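Local coordinates for protein glutathione synthetase-like effector 30 (Gpa-GSS30-apo) (Globodera pallida, PDB 5OET) that is a glutathione synthetase-like effector of a plant-parasitic nematode, probably derived from a housekeeping enzyme that joins glycine to gamma-glutamylcysteine at the expense of ATP, at residues Leu112-Cys120 and Gly479-Val490. Residues are numbered along the deposited sequence; the frame is centred on the assembly and turned at random.
Sequences LLLYFRASC and GCLLGNMETGKV
The last two turns of helix 98-119, L112 to S119, lie across strand 479-484 with their axes 9.7 Å apart at closest and inclined by 39°; L112 lies nearest L481, and C120 nearest M485 in the turn beyond the strand. No hydrogen bond joins the two segments, and F116 is the centre of the packing. With CG anti to the backbone N (chi1 176°), the F116 ring extends from the helix into the crook of the hairpin. CD1 of L481 reaches the root of this side chain, 3.5 Å from F116 CB, the two side chains crossing at about a right angle. Farther out, F116 CZ lies 3.8 Å from G483 CA, at a glycine that brings the strand backbone itself up to the ring. Two carbonyl oxygens meet the ring edge near its plane: N484 O at F116 CZ, and G488 O 3.6 Å from F116 CE2. This is helix-on-sheet packing by way of a beta hairpin, whose strands 469-484 and 490-504 are joined by a tight turn closed by a G1 bulge, in which G488, at positive phi, and K489 both face N484. Inside the turn, N484 OD1 accepts from E486 N (an Asx turn) and from T487 N (an Asx motif). M485 CG approaches F116 CE1 at 3.9 Å, while CG2 of V490 touches both F116 CE2 and L113 CD2. Over one ring face sits C120 SG, offset toward the rim and 3.7 Å from M485 CA. At the other end, L112 CD2 rests 3.5 Å from G479 O, next to C480, which is disulfide-bonded to C164 on strand 160-173.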
ATOM      1  N   LEU A 112     -24.532 -18.124  -8.413  1.00 48.23           N
ATOM      2  CA  LEU A 112     -24.905 -17.892  -7.014  1.00 46.23           C
ATOM      3  C   LEU A 112     -26.294 -18.461  -6.718  1.00 44.74           C
ATOM      4  O   LEU A 112     -26.477 -19.167  -5.741  1.00 44.11           O
ATOM      5  CB  LEU A 112     -24.864 -16.404  -6.673  1.00 46.92           C
ATOM      6  CG  LEU A 112     -23.520 -15.682  -6.763  1.00 46.74           C
ATOM      7  CD1 LEU A 112     -23.681 -14.184  -6.549  1.00 47.00           C
ATOM      8  CD2 LEU A 112     -22.560 -16.260  -5.752  1.00 46.06           C
ATOM      9  N   LEU A 113     -27.260 -18.182  -7.577  1.00 44.10           N
ATOM     10  CA  LEU A 113     -28.612 -18.682  -7.354  1.00 45.09           C
ATOM     11  C   LEU A 113     -28.706 -20.196  -7.250  1.00 44.58           C
ATOM     12  O   LEU A 113     -29.448 -20.689  -6.445  1.00 44.09           O
ATOM     13  CB  LEU A 113     -29.587 -18.162  -8.425  1.00 46.88           C
ATOM     14  CG  LEU A 113     -30.034 -16.699  -8.330  1.00 47.51           C
ATOM     15  CD1 LEU A 113     -31.137 -16.427  -9.339  1.00 49.10           C
ATOM     16  CD2 LEU A 113     -30.508 -16.352  -6.920  1.00 47.68           C
ATOM     17  N   LEU A 114     -27.944 -20.935  -8.050  1.00 45.39           N
ATOM     18  CA  LEU A 114     -27.970 -22.412  -7.987  1.00 45.42           C
ATOM     19  C   LEU A 114     -27.431 -22.963  -6.658  1.00 44.10           C
ATOM     20  O   LEU A 114     -28.027 -23.834  -6.066  1.00 44.33           O
ATOM     21  CB  LEU A 114     -27.173 -23.000  -9.144  1.00 46.22           C
ATOM     22  CG  LEU A 114     -26.862 -24.491  -9.100  1.00 48.24           C
ATOM     23  CD1 LEU A 114     -28.143 -25.297  -9.093  1.00 50.46           C
ATOM     24  CD2 LEU A 114     -25.997 -24.900 -10.275  1.00 49.17           C
ATOM     25  N   TYR A 115     -26.277 -22.479  -6.217  1.00 43.09           N
ATOM     26  CA  TYR A 115     -25.674 -22.964  -4.988  1.00 42.80           C
ATOM     27  C   TYR A 115     -26.415 -22.458  -3.750  1.00 43.25           C
ATOM     28  O   TYR A 115     -26.476 -23.159  -2.741  1.00 44.49           O
ATOM     29  CB  TYR A 115     -24.191 -22.587  -4.929  1.00 42.31           C
ATOM     30  CG  TYR A 115     -23.357 -23.455  -5.814  1.00 42.33           C
ATOM     31  CD1 TYR A 115     -22.928 -24.693  -5.389  1.00 42.39           C
ATOM     32  CD2 TYR A 115     -23.022 -23.046  -7.091  1.00 42.85           C
ATOM     33  CE1 TYR A 115     -22.176 -25.505  -6.215  1.00 43.11           C
ATOM     34  CE2 TYR A 115     -22.272 -23.847  -7.934  1.00 43.49           C
ATOM     35  CZ  TYR A 115     -21.850 -25.072  -7.492  1.00 43.26           C
ATOM     36  OH  TYR A 115     -21.109 -25.839  -8.345  1.00 43.65           O
ATOM     37  N   PHE A 116     -26.989 -21.259  -3.824  1.00 43.17           N
ATOM     38  CA  PHE A 116     -27.820 -20.750  -2.744  1.00 43.18           C
ATOM     39  C   PHE A 116     -29.037 -21.631  -2.514  1.00 43.82           C
ATOM     40  O   PHE A 116     -29.305 -22.014  -1.402  1.00 44.45           O
ATOM     41  CB  PHE A 116     -28.258 -19.312  -3.024  1.00 43.50           C
ATOM     42  CG  PHE A 116     -29.191 -18.761  -1.989  1.00 43.95           C
ATOM     43  CD1 PHE A 116     -28.791 -18.694  -0.671  1.00 43.82           C
ATOM     44  CD2 PHE A 116     -30.475 -18.345  -2.323  1.00 44.79           C
ATOM     45  CE1 PHE A 116     -29.650 -18.215   0.305  1.00 44.23           C
ATOM     46  CE2 PHE A 116     -31.328 -17.844  -1.364  1.00 45.44           C
ATOM     47  CZ  PHE A 116     -30.918 -17.785  -0.045  1.00 44.87           C
ATOM     48  N   ARG A 117     -29.748 -21.954  -3.583  1.00 46.05           N
ATOM     49  CA  ARG A 117     -30.971 -22.770  -3.532  1.00 47.85           C
ATOM     50  C   ARG A 117     -30.720 -24.229  -3.183  1.00 47.83           C
ATOM     51  O   ARG A 117     -31.514 -24.847  -2.482  1.00 48.85           O
ATOM     52  CB  ARG A 117     -31.709 -22.677  -4.857  1.00 49.04           C
ATOM     53  CG  ARG A 117     -32.303 -21.305  -5.097  1.00 50.36           C
ATOM     54  CD  ARG A 117     -32.880 -21.160  -6.503  1.00 52.48           C
ATOM     55  NE  ARG A 117     -33.205 -19.770  -6.807  1.00 53.99           N
ATOM     56  CZ  ARG A 117     -33.749 -19.331  -7.945  1.00 56.54           C
ATOM     57  NH1 ARG A 117     -34.050 -20.170  -8.935  1.00 57.68           N
ATOM     58  NH2 ARG A 117     -33.995 -18.027  -8.098  1.00 57.32           N
ATOM     59  N   ALA A 118     -29.621 -24.779  -3.676  1.00 48.23           N
ATOM     60  CA  ALA A 118     -29.151 -26.087  -3.219  1.00 49.96           C
ATOM     61  C   ALA A 118     -28.817 -26.100  -1.728  1.00 50.36           C
ATOM     62  O   ALA A 118     -29.052 -27.089  -1.056  1.00 51.97           O
ATOM     63  CB  ALA A 118     -27.934 -26.504  -4.006  1.00 50.00           C
ATOM     64  N   SER A 119     -28.257 -25.002  -1.231  1.00 51.22           N
ATOM     65  CA  SER A 119     -27.936 -24.843   0.193  1.00 51.96           C
ATOM     66  C   SER A 119     -29.153 -24.681   1.106  1.00 53.58           C
ATOM     67  O   SER A 119     -29.084 -25.011   2.286  1.00 55.42           O
ATOM     68  CB  SER A 119     -26.969 -23.675   0.383  1.00 50.47           C
ATOM     69  OG  SER A 119     -25.779 -23.914  -0.350  1.00 49.19           O
ATOM     70  N   CYS A 120     -30.260 -24.186   0.555  1.00 55.16           N
ATOM     71  CA  CYS A 120     -31.570 -24.161   1.240  1.00 56.49           C
ATOM     72  C   CYS A 120     -32.311 -25.509   1.280  1.00 57.37           C
ATOM     73  O   CYS A 120     -33.411 -25.562   1.803  1.00 58.27           O
ATOM     74  CB  CYS A 120     -32.498 -23.123   0.571  1.00 57.29           C
ATOM     75  SG  CYS A 120     -31.904 -21.411   0.608  1.00 57.63           S
ATOM     76  N   GLY A 479     -18.836 -12.851  -6.915  1.00 45.81           N
ATOM     77  CA  GLY A 479     -20.179 -12.297  -6.690  1.00 46.07           C
ATOM     78  C   GLY A 479     -20.732 -12.647  -5.312  1.00 45.40           C
ATOM     79  O   GLY A 479     -20.436 -13.716  -4.776  1.00 42.95           O
ATOM     80  N   CYS A 480     -21.531 -11.749  -4.740  1.00 47.19           N
ATOM     81  CA  CYS A 480     -22.158 -12.004  -3.439  1.00 49.34           C
ATOM     82  C   CYS A 480     -23.660 -11.859  -3.461  1.00 48.32           C
ATOM     83  O   CYS A 480     -24.207 -11.071  -4.205  1.00 47.41           O
ATOM     84  CB  CYS A 480     -21.628 -11.083  -2.337  1.00 50.84           C
ATOM     85  SG  CYS A 480     -19.854 -11.079  -2.115  1.00 56.26           S
ATOM     86  N   LEU A 481     -24.276 -12.599  -2.553  1.00 48.74           N
ATOM     87  CA  LEU A 481     -25.705 -12.586  -2.269  1.00 49.57           C
ATOM     88  C   LEU A 481     -25.943 -12.155  -0.831  1.00 48.08           C
ATOM     89  O   LEU A 481     -25.084 -12.329   0.043  1.00 45.50           O
ATOM     90  CB  LEU A 481     -26.253 -14.010  -2.334  1.00 50.51           C
ATOM     91  CG  LEU A 481     -26.821 -14.574  -3.593  1.00 51.99           C
ATOM     92  CD1 LEU A 481     -27.549 -15.880  -3.292  1.00 53.77           C
ATOM     93  CD2 LEU A 481     -27.747 -13.537  -4.160  1.00 53.91           C
ATOM     94  N   LEU A 482     -27.133 -11.627  -0.591  1.00 48.37           N
ATOM     95  CA  LEU A 482     -27.727 -11.635   0.734  1.00 48.06           C
ATOM     96  C   LEU A 482     -29.123 -12.256   0.609  1.00 48.92           C
ATOM     97  O   LEU A 482     -29.991 -11.736  -0.121  1.00 48.56           O
ATOM     98  CB  LEU A 482     -27.802 -10.226   1.273  1.00 48.15           C
ATOM     99  CG  LEU A 482     -27.709 -10.123   2.767  1.00 48.89           C
ATOM    100  CD1 LEU A 482     -26.400 -10.706   3.277  1.00 47.90           C
ATOM    101  CD2 LEU A 482     -27.879  -8.654   3.121  1.00 50.45           C
ATOM    102  N   GLY A 483     -29.334 -13.368   1.299  1.00 48.19           N
ATOM    103  CA  GLY A 483     -30.542 -14.151   1.088  1.00 50.92           C
ATOM    104  C   GLY A 483     -31.042 -14.797   2.349  1.00 52.25           C
ATOM    105  O   GLY A 483     -30.280 -14.964   3.304  1.00 51.12           O
ATOM    106  N   ASN A 484     -32.329 -15.153   2.335  1.00 53.74           N
ATOM    107  CA  ASN A 484     -33.003 -15.764   3.471  1.00 54.21           C
ATOM    108  C   ASN A 484     -33.171 -17.234   3.163  1.00 56.46           C
ATOM    109  O   ASN A 484     -33.839 -17.578   2.210  1.00 60.87           O
ATOM    110  CB  ASN A 484     -34.363 -15.106   3.692  1.00 53.62           C
ATOM    111  CG  ASN A 484     -35.140 -15.734   4.833  1.00 53.07           C
ATOM    112  OD1 ASN A 484     -35.370 -16.946   4.864  1.00 52.38           O
ATOM    113  ND2 ASN A 484     -35.566 -14.907   5.761  1.00 52.40           N
ATOM    114  N   MET A 485     -32.622 -18.099   3.995  1.00 57.58           N
ATOM    115  CA  MET A 485     -32.598 -19.524   3.701  1.00 59.81           C
ATOM    116  C   MET A 485     -33.845 -20.304   4.065  1.00 61.70           C
ATOM    117  O   MET A 485     -33.921 -21.494   3.757  1.00 61.83           O
ATOM    118  CB  MET A 485     -31.419 -20.154   4.402  1.00 61.43           C
ATOM    119  CG  MET A 485     -30.123 -19.519   3.989  1.00 62.61           C
ATOM    120  SD  MET A 485     -28.819 -20.597   4.525  1.00 67.44           S
ATOM    121  CE  MET A 485     -28.859 -20.289   6.294  1.00 66.87           C
ATOM    122  N   GLU A 486     -34.804 -19.661   4.729  1.00 64.30           N
ATOM    123  CA  GLU A 486     -36.067 -20.317   5.095  1.00 67.94           C
ATOM    124  C   GLU A 486     -37.095 -20.146   3.999  1.00 67.74           C
ATOM    125  O   GLU A 486     -37.860 -21.056   3.729  1.00 67.72           O
ATOM    126  CB  GLU A 486     -36.612 -19.792   6.437  1.00 70.88           C
ATOM    127  CG  GLU A 486     -36.401 -20.759   7.598  1.00 73.88           C
ATOM    128  CD  GLU A 486     -36.342 -20.054   8.941  1.00 77.57           C
ATOM    129  OE1 GLU A 486     -37.251 -19.237   9.221  1.00 80.89           O
ATOM    130  OE2 GLU A 486     -35.374 -20.304   9.700  1.00 78.83           O
ATOM    131  N   THR A 487     -37.109 -18.965   3.389  1.00 68.53           N
ATOM    132  CA  THR A 487     -37.938 -18.673   2.216  1.00 69.07           C
ATOM    133  C   THR A 487     -37.215 -18.969   0.884  1.00 67.20           C
ATOM    134  O   THR A 487     -37.858 -19.336  -0.089  1.00 68.81           O
ATOM    135  CB  THR A 487     -38.404 -17.199   2.247  1.00 69.50           C
ATOM    136  OG1 THR A 487     -37.275 -16.315   2.169  1.00 67.96           O
ATOM    137  CG2 THR A 487     -39.147 -16.917   3.541  1.00 70.21           C
ATOM    138  N   GLY A 488     -35.892 -18.822   0.847  1.00 64.36           N
ATOM    139  CA  GLY A 488     -35.119 -18.915  -0.402  1.00 64.11           C
ATOM    140  C   GLY A 488     -35.175 -17.653  -1.263  1.00 63.65           C
ATOM    141  O   GLY A 488     -34.796 -17.687  -2.429  1.00 63.07           O
ATOM    142  N   LYS A 489     -35.628 -16.541  -0.676  1.00 63.76           N
ATOM    143  CA  LYS A 489     -35.684 -15.247  -1.336  1.00 63.90           C
ATOM    144  C   LYS A 489     -34.358 -14.531  -1.178  1.00 60.25           C
ATOM    145  O   LYS A 489     -33.755 -14.571  -0.109  1.00 59.20           O
ATOM    146  CB  LYS A 489     -36.778 -14.371  -0.683  1.00 68.55           C
ATOM    147  CG  LYS A 489     -37.221 -13.144  -1.503  1.00 71.80           C
ATOM    148  CD  LYS A 489     -37.324 -11.823  -0.713  1.00 73.12           C
ATOM    149  CE  LYS A 489     -38.577 -11.754   0.149  1.00 75.90           C
ATOM    150  NZ  LYS A 489     -39.823 -11.499  -0.639  1.00 78.18           N
ATOM    151  N   VAL A 490     -33.936 -13.841  -2.232  1.00 57.52           N
ATOM    152  CA  VAL A 490     -32.721 -13.030  -2.228  1.00 54.17           C
ATOM    153  C   VAL A 490     -33.113 -11.558  -2.149  1.00 54.21           C
ATOM    154  O   VAL A 490     -33.963 -11.107  -2.898  1.00 56.27           O
ATOM    155  CB  VAL A 490     -31.906 -13.289  -3.504  1.00 53.01           C
ATOM    156  CG1 VAL A 490     -30.771 -12.282  -3.662  1.00 51.77           C
ATOM    157  CG2 VAL A 490     -31.389 -14.720  -3.508  1.00 52.34           C
TER